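Local coordinates for dTDP-glucose 4,6-dehydratase (Klebsiella pneumoniae, PDB 5U4Q), which binds NAD and probably catalyses the dehydration of dTDP-glucose to dTDP-4-keto-6-deoxyglucose, at residues I15-A20 against G186-P191; G115-K120 against H170-P175; Q60-D63 against G69-K72. One frame throughout, in Å; residues are numbered along the deposited sequence. Where two conformers were deposited one is given.

Contact 1: I15-A20 against G186-P191; sequences IGFHIA and GPWGRP. With NAD (nicotinamide-adenine-dinucleotide), chain C.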
loop_
_atom_site.group_PDB
_atom_site.type_symbol
_atom_site.label_atom_id
_atom_site.label_comp_id
_atom_site.label_asym_id
_atom_site.label_seq_id
_atom_site.Cartn_x
_atom_site.Cartn_y
_atom_site.Cartn_z
ATOM N N ILE A 15 7.236 18.302 11.505
ATOM C CA ILE A 15 6.039 18.083 12.293
ATOM C C ILE A 15 6.389 17.337 13.594
ATOM O O ILE A 15 5.924 17.721 14.654
ATOM C CB ILE A 15 4.942 17.370 11.469
ATOM C CG1 ILE A 15 4.609 18.224 10.242
ATOM C CG2 ILE A 15 3.704 17.139 12.313
ATOM C CD1 ILE A 15 3.583 17.604 9.339
ATOM N N GLY A 16 7.206 16.285 13.499
ATOM C CA GLY A 16 7.582 15.503 14.694
ATOM C C GLY A 16 8.239 16.316 15.772
ATOM O O GLY A 16 7.951 16.123 16.966
ATOM N N PHE A 17 9.105 17.248 15.381
ATOM C CA PHE A 17 9.736 18.124 16.370
ATOM C C PHE A 17 8.653 18.876 17.155
ATOM O O PHE A 17 8.637 18.904 18.391
ATOM C CB PHE A 17 10.679 19.133 15.704
ATOM C CG PHE A 17 10.927 20.342 16.536
ATOM C CD1 PHE A 17 11.668 20.259 17.715
ATOM C CD2 PHE A 17 10.407 21.571 16.175
ATOM C CE1 PHE A 17 11.869 21.371 18.497
ATOM C CE2 PHE A 17 10.621 22.688 16.953
ATOM C CZ PHE A 17 11.349 22.585 18.123
ATOM N N HIS A 18 7.736 19.524 16.437
ATOM C CA HIS A 18 6.698 20.275 17.097
ATOM C C HIS A 18 5.778 19.453 17.984
ATOM O O HIS A 18 5.387 19.917 19.068
ATOM C CB HIS A 18 5.869 21.076 16.072
ATOM C CG HIS A 18 6.575 22.258 15.504
ATOM N ND1 HIS A 18 6.499 23.520 16.058
ATOM C CD2 HIS A 18 7.346 22.374 14.398
ATOM C CE1 HIS A 18 7.187 24.361 15.301
ATOM N NE2 HIS A 18 7.719 23.695 14.299
ATOM N N ILE A 19 5.461 18.234 17.555
ATOM C CA ILE A 19 4.614 17.365 18.355
ATOM C C ILE A 19 5.382 16.956 19.618
ATOM O O ILE A 19 4.854 17.054 20.718
ATOM C CB ILE A 19 4.146 16.116 17.568
ATOM C CG1 ILE A 19 3.280 16.526 16.362
ATOM C CG2 ILE A 19 3.386 15.150 18.481
ATOM C CD1 ILE A 19 2.068 17.297 16.698
ATOM N N ALA A 20 6.638 16.543 19.450
ATOM C CA ALA A 20 7.435 16.151 20.637
ATOM C C ALA A 20 7.560 17.319 21.619
ATOM O O ALA A 20 7.403 17.154 22.831
ATOM C CB ALA A 20 8.795 15.700 20.206
ATOM N N GLY A 186 5.446 26.750 8.678
ATOM C CA GLY A 186 5.813 27.504 9.862
ATOM C C GLY A 186 7.237 27.367 10.300
ATOM O O GLY A 186 8.059 26.730 9.629
ATOM N N PRO A 187 7.548 27.994 11.453
ATOM C CA PRO A 187 8.887 27.902 12.030
ATOM C C PRO A 187 9.414 26.454 12.103
ATOM O O PRO A 187 8.655 25.516 12.372
ATOM C CB PRO A 187 8.704 28.500 13.418
ATOM C CG PRO A 187 7.599 29.479 13.242
ATOM C CD PRO A 187 6.657 28.846 12.254
ATOM N N TRP A 188 10.691 26.294 11.776
ATOM C CA TRP A 188 11.347 24.989 11.740
ATOM C C TRP A 188 10.774 24.090 10.640
ATOM O O TRP A 188 10.881 22.860 10.715
ATOM C CB TRP A 188 11.296 24.278 13.109
ATOM C CG TRP A 188 11.826 25.120 14.211
ATOM C CD1 TRP A 188 11.113 25.791 15.140
ATOM C CD2 TRP A 188 13.205 25.356 14.498
ATOM N NE1 TRP A 188 11.972 26.467 16.005
ATOM C CE2 TRP A 188 13.256 26.224 15.616
ATOM C CE3 TRP A 188 14.405 24.963 13.886
ATOM C CZ2 TRP A 188 14.473 26.682 16.158
ATOM C CZ3 TRP A 188 15.628 25.438 14.421
ATOM C CH2 TRP A 188 15.633 26.294 15.544
ATOM N N GLY A 189 10.171 24.709 9.605
ATOM C CA GLY A 189 9.623 24.004 8.472
ATOM C C GLY A 189 10.652 23.268 7.636
ATOM O O GLY A 189 11.852 23.231 7.975
ATOM N N ARG A 190 10.189 22.658 6.556
ATOM C CA ARG A 190 11.116 21.953 5.683
ATOM C C ARG A 190 11.469 22.801 4.451
ATOM O O ARG A 190 10.580 23.430 3.835
ATOM C CB ARG A 190 10.610 20.563 5.360
ATOM C CG ARG A 190 9.173 20.523 4.991
ATOM C CD ARG A 190 8.645 19.120 5.023
ATOM N NE ARG A 190 9.237 18.311 3.978
ATOM C CZ ARG A 190 8.740 17.139 3.582
ATOM N NH1 ARG A 190 7.627 16.637 4.134
ATOM N NH2 ARG A 190 9.346 16.477 2.608
ATOM N N PRO A 191 12.770 22.848 4.085
ATOM C CA PRO A 191 13.206 23.734 2.998
ATOM C C PRO A 191 12.623 23.468 1.617
ATOM O O PRO A 191 12.650 24.374 0.770
ATOM C CB PRO A 191 14.733 23.570 2.961
ATOM C CG PRO A 191 15.057 22.445 3.871
ATOM C CD PRO A 191 13.904 22.207 4.786
HETATM P PA NAD C . 10.267 15.849 7.514
HETATM O O1A NAD C . 10.678 17.173 8.033
HETATM O O2A NAD C . 10.999 15.213 6.350
HETATM O O5B NAD C . 10.243 14.829 8.768
HETATM C C5B NAD C . 10.232 13.411 8.655
HETATM C C4B NAD C . 11.397 12.868 9.465
HETATM O O4B NAD C . 11.357 11.444 9.254
HETATM C C3B NAD C . 12.756 13.376 9.001
HETATM O O3B NAD C . 13.487 14.108 9.996
HETATM C C2B NAD C . 13.458 12.096 8.547
HETATM O O2B NAD C . 14.866 12.081 8.855
HETATM C C1B NAD C . 12.679 10.969 9.223
HETATM N N9A NAD C . 12.745 9.691 8.495
HETATM C C8A NAD C . 12.494 9.486 7.182
HETATM N N7A NAD C . 12.679 8.202 6.868
HETATM C C5A NAD C . 13.034 7.563 7.995
HETATM C C6A NAD C . 13.419 6.179 8.337
HETATM N N6A NAD C . 13.429 5.208 7.435
HETATM N N1A NAD C . 13.739 5.952 9.612
HETATM C C2A NAD C . 13.752 6.904 10.557
HETATM N N3A NAD C . 13.442 8.193 10.310
HETATM C C4A NAD C . 13.083 8.547 9.048
HETATM O O3 NAD C . 8.727 15.852 7.036
HETATM P PN NAD C . 7.415 16.349 7.826
HETATM O O1N NAD C . 7.676 16.649 9.244
HETATM O O2N NAD C . 6.778 17.360 6.874
HETATM O O5D NAD C . 6.551 15.016 7.699
HETATM C C5D NAD C . 5.995 14.287 8.789
HETATM C C4D NAD C . 4.961 13.345 8.193
HETATM O O4D NAD C . 3.824 14.106 7.724
HETATM C C3D NAD C . 5.384 12.476 7.015
HETATM O O3D NAD C . 4.797 11.184 7.191
HETATM C C2D NAD C . 4.746 13.123 5.808
HETATM O O2D NAD C . 4.429 12.187 4.756
HETATM C C1D NAD C . 3.491 13.739 6.391
HETATM N N1N NAD C . 3.052 14.938 5.650
HETATM C C2N NAD C . 3.607 16.159 5.828
HETATM C C3N NAD C . 3.161 17.280 5.108
HETATM C C7N NAD C . 3.741 18.693 5.251
HETATM O O7N NAD C . 3.170 19.645 4.697
HETATM N N7N NAD C . 4.875 18.958 5.921
HETATM C C4N NAD C . 2.159 17.113 4.178
HETATM C C5N NAD C . 1.606 15.853 3.995
HETATM C C6N NAD C . 2.078 14.766 4.723
#

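Contact 2: G115-K120 against H170-P175; sequences GCRHTK and HLYGIP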
loop_
_atom_site.group_PDB
_atom_site.type_symbol
_atom_site.label_atom_id
_atom_site.label_comp_id
_atom_site.label_asym_id
_atom_site.label_seq_id
_atom_site.Cartn_x
_atom_site.Cartn_y
_atom_site.Cartn_z
ATOM N N GLY A 115 5.281 -3.496 16.529
ATOM C CA GLY A 115 5.642 -2.976 17.840
ATOM C C GLY A 115 4.391 -2.656 18.641
ATOM O O GLY A 115 4.265 -3.010 19.857
ATOM N N CYS A 116 3.410 -2.028 17.998
ATOM C CA CYS A 116 2.151 -1.696 18.668
ATOM C C CYS A 116 1.369 -2.947 19.068
ATOM O O CYS A 116 0.770 -2.981 20.141
ATOM C CB CYS A 116 1.272 -0.812 17.785
ATOM S SG CYS A 116 1.906 0.865 17.540
ATOM N N ARG A 117 1.382 -3.943 18.197
ATOM C CA ARG A 117 0.698 -5.199 18.439
ATOM C C ARG A 117 1.288 -5.930 19.641
ATOM O O ARG A 117 0.569 -6.282 20.593
ATOM C CB ARG A 117 0.819 -6.077 17.201
ATOM C CG ARG A 117 0.292 -7.495 17.360
ATOM C CD ARG A 117 0.699 -8.291 16.159
ATOM N NE ARG A 117 0.334 -9.691 16.311
ATOM C CZ ARG A 117 0.708 -10.660 15.480
ATOM N NH1 ARG A 117 1.470 -10.410 14.424
ATOM N NH2 ARG A 117 0.286 -11.909 15.697
ATOM N N HIS A 118 2.578 -6.189 19.590
ATOM C CA HIS A 118 3.208 -7.012 20.640
ATOM C C HIS A 118 3.336 -6.359 22.001
ATOM O O HIS A 118 3.434 -7.071 23.014
ATOM C CB HIS A 118 4.515 -7.589 20.132
ATOM C CG HIS A 118 4.325 -8.486 18.950
ATOM N ND1 HIS A 118 3.682 -9.705 19.045
ATOM C CD2 HIS A 118 4.631 -8.324 17.641
ATOM C CE1 HIS A 118 3.617 -10.259 17.847
ATOM N NE2 HIS A 118 4.199 -9.454 16.981
ATOM N N THR A 119 3.323 -5.027 22.044
ATOM C CA THR A 119 3.406 -4.318 23.330
ATOM C C THR A 119 2.081 -3.650 23.722
ATOM O O THR A 119 2.033 -2.882 24.679
ATOM C CB THR A 119 4.570 -3.304 23.376
ATOM O OG1 THR A 119 4.305 -2.220 22.474
ATOM C CG2 THR A 119 5.899 -3.955 23.029
ATOM N N LYS A 120 1.016 -3.932 22.980
ATOM C CA LYS A 120 -0.313 -3.435 23.304
ATOM C C LYS A 120 -0.405 -1.931 23.498
ATOM O O LYS A 120 -0.947 -1.418 24.475
ATOM C CB LYS A 120 -0.898 -4.196 24.500
ATOM C CG LYS A 120 -1.088 -5.678 24.176
ATOM C CD LYS A 120 -2.008 -6.370 25.166
ATOM C CE LYS A 120 -2.298 -7.802 24.725
ATOM N NZ LYS A 120 -3.336 -8.454 25.570
ATOM N N HIS A 170 -8.446 -4.398 13.182
ATOM C CA HIS A 170 -9.421 -5.477 13.114
ATOM C C HIS A 170 -8.963 -6.735 13.872
ATOM O O HIS A 170 -9.717 -7.297 14.709
ATOM C CB HIS A 170 -9.731 -5.846 11.666
ATOM C CG HIS A 170 -10.568 -7.075 11.550
ATOM N ND1 HIS A 170 -11.924 -7.080 11.795
ATOM C CD2 HIS A 170 -10.221 -8.362 11.282
ATOM C CE1 HIS A 170 -12.383 -8.315 11.643
ATOM N NE2 HIS A 170 -11.371 -9.108 11.345
ATOM N N LEU A 171 -7.766 -7.193 13.561
ATOM C CA LEU A 171 -7.242 -8.448 14.127
ATOM C C LEU A 171 -6.825 -8.371 15.570
ATOM O O LEU A 171 -7.019 -9.337 16.322
ATOM C CB LEU A 171 -6.036 -8.921 13.325
ATOM C CG LEU A 171 -6.335 -9.438 11.920
ATOM C CD1 LEU A 171 -5.032 -9.673 11.185
ATOM C CD2 LEU A 171 -7.160 -10.720 11.957
ATOM N N TYR A 172 -6.234 -7.241 15.972
ATOM C CA TYR A 172 -5.590 -7.168 17.277
ATOM C C TYR A 172 -6.175 -6.111 18.201
ATOM O O TYR A 172 -5.725 -5.981 19.353
ATOM C CB TYR A 172 -4.101 -6.945 17.106
ATOM C CG TYR A 172 -3.477 -7.867 16.112
ATOM C CD1 TYR A 172 -3.507 -9.238 16.322
ATOM C CD2 TYR A 172 -2.876 -7.383 14.946
ATOM C CE1 TYR A 172 -2.926 -10.103 15.413
ATOM C CE2 TYR A 172 -2.290 -8.239 14.030
ATOM C CZ TYR A 172 -2.334 -9.604 14.258
ATOM O OH TYR A 172 -1.776 -10.481 13.338
ATOM N N GLY A 173 -7.133 -5.354 17.684
ATOM C CA GLY A 173 -7.822 -4.326 18.471
ATOM C C GLY A 173 -6.993 -3.093 18.778
ATOM O O GLY A 173 -7.339 -2.335 19.685
ATOM N N ILE A 174 -5.899 -2.897 18.048
ATOM C CA ILE A 174 -5.056 -1.723 18.237
ATOM C C ILE A 174 -5.819 -0.528 17.669
ATOM O O ILE A 174 -6.122 -0.519 16.478
ATOM C CB ILE A 174 -3.741 -1.850 17.448
ATOM C CG1 ILE A 174 -3.009 -3.140 17.839
ATOM C CG2 ILE A 174 -2.861 -0.626 17.693
ATOM C CD1 ILE A 174 -1.989 -3.613 16.822
ATOM N N PRO A 175 -6.120 0.488 18.489
ATOM C CA PRO A 175 -6.830 1.621 17.928
ATOM C C PRO A 175 -5.923 2.458 17.040
ATOM O O PRO A 175 -4.815 2.767 17.441
ATOM C CB PRO A 175 -7.290 2.393 19.170
ATOM C CG PRO A 175 -7.269 1.353 20.276
ATOM C CD PRO A 175 -6.027 0.607 19.952
#

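Contact 3: Q60-D63 against G69-K72; sequences QQLD and GMAK. With NAD (nicotinamide-adenine-dinucleotide), chain C.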
loop_
_atom_site.group_PDB
_atom_site.type_symbol
_atom_site.label_atom_id
_atom_site.label_comp_id
_atom_site.label_asym_id
_atom_site.label_seq_id
_atom_site.Cartn_x
_atom_site.Cartn_y
_atom_site.Cartn_z
ATOM N N GLN A 60 16.758 8.467 20.036
ATOM C CA GLN A 60 17.499 7.319 19.496
ATOM C C GLN A 60 17.556 7.440 17.975
ATOM O O GLN A 60 16.510 7.566 17.321
ATOM C CB GLN A 60 16.856 5.988 19.895
ATOM C CG GLN A 60 16.806 5.741 21.391
ATOM C CD GLN A 60 16.257 4.368 21.752
ATOM O OE1 GLN A 60 16.145 3.484 20.905
ATOM N NE2 GLN A 60 15.920 4.185 23.025
ATOM N N GLN A 61 18.767 7.436 17.410
ATOM C CA GLN A 61 18.929 7.457 15.976
ATOM C C GLN A 61 18.672 6.028 15.553
ATOM O O GLN A 61 19.410 5.095 15.937
ATOM C CB GLN A 61 20.314 7.948 15.558
ATOM C CG GLN A 61 20.441 7.994 14.052
ATOM C CD GLN A 61 21.688 8.677 13.535
ATOM O OE1 GLN A 61 22.334 9.438 14.239
ATOM N NE2 GLN A 61 21.993 8.438 12.270
ATOM N N LEU A 62 17.603 5.835 14.798
ATOM C CA LEU A 62 17.121 4.518 14.448
ATOM C C LEU A 62 16.375 4.613 13.143
ATOM O O LEU A 62 15.626 5.587 12.926
ATOM C CB LEU A 62 16.154 4.048 15.544
ATOM C CG LEU A 62 15.502 2.697 15.478
ATOM C CD1 LEU A 62 16.535 1.594 15.494
ATOM C CD2 LEU A 62 14.569 2.553 16.671
ATOM N N ASP A 63 16.563 3.624 12.286
ATOM C CA ASP A 63 15.853 3.538 11.038
ATOM C C ASP A 63 14.593 2.707 11.228
ATOM O O ASP A 63 14.608 1.654 11.855
ATOM C CB ASP A 63 16.720 2.920 9.958
ATOM C CG ASP A 63 16.289 3.334 8.582
ATOM O OD1 ASP A 63 15.176 2.952 8.178
ATOM O OD2 ASP A 63 17.076 4.077 7.933
ATOM N N GLY A 69 16.148 -3.390 15.702
ATOM C CA GLY A 69 16.247 -2.095 16.430
ATOM C C GLY A 69 14.864 -1.575 16.831
ATOM O O GLY A 69 14.660 -1.065 17.929
HETATM N N MSE A 70 13.913 -1.687 15.914
HETATM C CA MSE A 70 12.543 -1.276 16.215
HETATM C C MSE A 70 11.901 -2.131 17.280
HETATM O O MSE A 70 11.258 -1.636 18.209
HETATM C CB MSE A 70 11.716 -1.297 14.938
HETATM C CG MSE A 70 12.099 -0.155 14.012
HETATM SE SE MSE A 70 11.467 1.607 14.605
HETATM C CE MSE A 70 9.601 1.304 14.110
ATOM N N ALA A 71 12.097 -3.443 17.184
ATOM C CA ALA A 71 11.564 -4.347 18.200
ATOM C C ALA A 71 12.143 -4.032 19.589
ATOM O O ALA A 71 11.399 -3.999 20.573
ATOM C CB ALA A 71 11.851 -5.794 17.814
ATOM N N LYS A 72 13.445 -3.790 19.650
ATOM C CA LYS A 72 14.120 -3.429 20.906
ATOM C C LYS A 72 13.553 -2.141 21.505
ATOM O O LYS A 72 13.333 -2.030 22.700
ATOM C CB LYS A 72 15.613 -3.291 20.694
ATOM C CG LYS A 72 16.430 -3.103 21.976
ATOM C CD LYS A 72 17.924 -2.926 21.678
ATOM C CE LYS A 72 18.487 -4.062 20.832
ATOM N NZ LYS A 72 19.965 -3.968 20.603
HETATM P PA NAD C . 10.267 15.849 7.514
HETATM O O1A NAD C . 10.678 17.173 8.033
HETATM O O2A NAD C . 10.999 15.213 6.350
HETATM O O5B NAD C . 10.243 14.829 8.768
HETATM C C5B NAD C . 10.232 13.411 8.655
HETATM C C4B NAD C . 11.397 12.868 9.465
HETATM O O4B NAD C . 11.357 11.444 9.254
HETATM C C3B NAD C . 12.756 13.376 9.001
HETATM O O3B NAD C . 13.487 14.108 9.996
HETATM C C2B NAD C . 13.458 12.096 8.547
HETATM O O2B NAD C . 14.866 12.081 8.855
HETATM C C1B NAD C . 12.679 10.969 9.223
HETATM N N9A NAD C . 12.745 9.691 8.495
HETATM C C8A NAD C . 12.494 9.486 7.182
HETATM N N7A NAD C . 12.679 8.202 6.868
HETATM C C5A NAD C . 13.034 7.563 7.995
HETATM C C6A NAD C . 13.419 6.179 8.337
HETATM N N6A NAD C . 13.429 5.208 7.435
HETATM N N1A NAD C . 13.739 5.952 9.612
HETATM C C2A NAD C . 13.752 6.904 10.557
HETATM N N3A NAD C . 13.442 8.193 10.310
HETATM C C4A NAD C . 13.083 8.547 9.048
HETATM O O3 NAD C . 8.727 15.852 7.036
HETATM P PN NAD C . 7.415 16.349 7.826
HETATM O O1N NAD C . 7.676 16.649 9.244
HETATM O O2N NAD C . 6.778 17.360 6.874
HETATM O O5D NAD C . 6.551 15.016 7.699
HETATM C C5D NAD C . 5.995 14.287 8.789
HETATM C C4D NAD C . 4.961 13.345 8.193
HETATM O O4D NAD C . 3.824 14.106 7.724
HETATM C C3D NAD C . 5.384 12.476 7.015
HETATM O O3D NAD C . 4.797 11.184 7.191
HETATM C C2D NAD C . 4.746 13.123 5.808
HETATM O O2D NAD C . 4.429 12.187 4.756
HETATM C C1D NAD C . 3.491 13.739 6.391
HETATM N N1N NAD C . 3.052 14.938 5.650
HETATM C C2N NAD C . 3.607 16.159 5.828
HETATM C C3N NAD C . 3.161 17.280 5.108
HETATM C C7N NAD C . 3.741 18.693 5.251
HETATM O O7N NAD C . 3.170 19.645 4.697
HETATM N N7N NAD C . 4.875 18.958 5.921
HETATM C C4N NAD C . 2.159 17.113 4.178
HETATM C C5N NAD C . 1.606 15.853 3.995
HETATM C C6N NAD C . 2.078 14.766 4.723
#

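Contact 1: I15-A20 against G186-P191
F17 carries its CG anti to the backbone N (chi1 158°), which throws the ring toward W188, while H18 holds its CG anti to the carbonyl carbon (chi1 -73°) and extends NE2 to the backbone of P187. Both lie on helix 14-25, the first helix of the Rossmann fold, in whose first turn G16 closes the GxxGxxG dinucleotide-binding sequence. Their partners lie in the loop between strand 176-185 and helix 194-203. F17 presents its edge to one face of the W188 five-membered ring in a T-shaped pair, with centroids 5.0 Å apart. Its leading atom is CE2, which comes within 3.6 Å of W188 CD1. The H18 ring stands beside this pair and completes an aromatic cluster, F17 CD2 lying over one of its faces, near the rim. Histidine suits the place because it packs as an aromatic ring and also offers an N-H: NE2 donates a hydrogen bond to P187 O at 2.8 Å, with the acceptor near the imidazole plane. That carbonyl is offered by a type II turn from G186 to G189, where proline fits the second position and W188 takes the third with positive phi. Beyond the cluster, W188 meets the rings of W330 and Y334. Both segments also grip the NAD diphosphate. R190 bends at chi3 to bring NH1 within 3.0 Å of NAD O2N, while D192 forms a salt bridge with its NE and A89 O accepts a hydrogen bond from its NH2, fixing the guanidinium. From the start of the helix, I15 N donates almost straight to NAD O1N, 2.8 Å away.

Contact 2: G115-K120 against H170-P175
The C-terminal ends of helices 98-118 and 153-172, the pair that in extended short-chain dehydrogenases typically builds the dimer interface, meet here through an arginine-tyrosine stack. R117 runs extended from CG to NE and lays its guanidinium flat on one face of the Y172 ring, the planes 14° apart and the centres 4.1 Å apart. CD makes a CH-pi contact over the same face, 3.8 Å from the ring centroid, so that the aliphatic and charged parts of the arginine both use the ring. Y172 OH sits above the middle of the guanidinium, 3.3 Å from R117 CZ; its angles to NH1 and NH2 are too poor for hydrogen bonding. The sandwich continues outward, with H118 CE1 over the other face of the guanidinium, near its rim, and L171 CB over the other face of the tyrosine. Deeper in, I174 pushes CD1 to 3.5 Å from R117 CA and CG2 against C116 CB, a branched apolar chain packed against the helix backbone. G173 lets the chain leave helix 153-172 with positive phi, while K120 ends the other helix as C-prime residue of a Schellman motif. R117 NH1 forms a salt bridge with E114 and a hydrogen bond to L95 O of the second subunit. With one face resting on the tyrosine as well, stacking and polar bonds together probably limit the rotation of the guanidinium at the subunit boundary.

Contact 3: Q60-D63 against G69-K72
Apolar packing joins L62 to G69 and M70, where the chain turns from strand 57-61 into helix 67-77 of the Rossmann fold. With CG anti to the backbone N (chi1 -179°), L62 aims its two methyls at the helix: CD1 rests 3.8 Å from G69 CA, and CD2 touches M70 SE at 3.8 Å. Glycine suits position 69 because its bare backbone lets CD1 settle directly on the helix. M70, present as selenomethionine, is bent at chi2 and chi3, which folds its long flexible chain back beside L62. Its CG also lies 3.8 Å from D63 O, a van der Waals contact; no hydrogen bond crosses between the segments. Polar interactions serve the cofactor instead. D63 OD1 accepts a hydrogen bond from NAD N6A at 2.9 Å, a use of aspartate to recognise the adenine amino group that is familiar in this superfamily. The same oxygen also accepts from A65 N, and OD2 accepts from N35 ND2, so both carboxylate oxygens are held and the group is set for adenine. L62 O adds a close approach to the ring, 3.3 Å from NAD C2A. Around this junction, L62 is joined by backbone hydrogen bonding to D34 at the end of the adjacent parallel strand 29-34. L62 and M70 both pack on I33 of that strand, and M70 reaches on to N111 and I112 of helix 98-118.

How the contacts relate
All three contacts belong to the Rossmann-type nucleotide-binding part of the chain. Contact 1 joins helix 14-25 to the loop after strand 176-185; contact 3 and then contact 2 are nested, in series, within the loop it closes. Contacts 1 and 3 both touch NAD, one at the diphosphate and the other at the adenine, with centres about 21 Å apart. Contact 2 lies about 28 Å from contact 1 and 19 Å from contact 3, centre to centre, beside the second subunit. Helix 98-118 links these last two: it supplies 115-120 and also packs on M70. Cofactor binding and subunit pairing thus use different regions of one continuous scaffold.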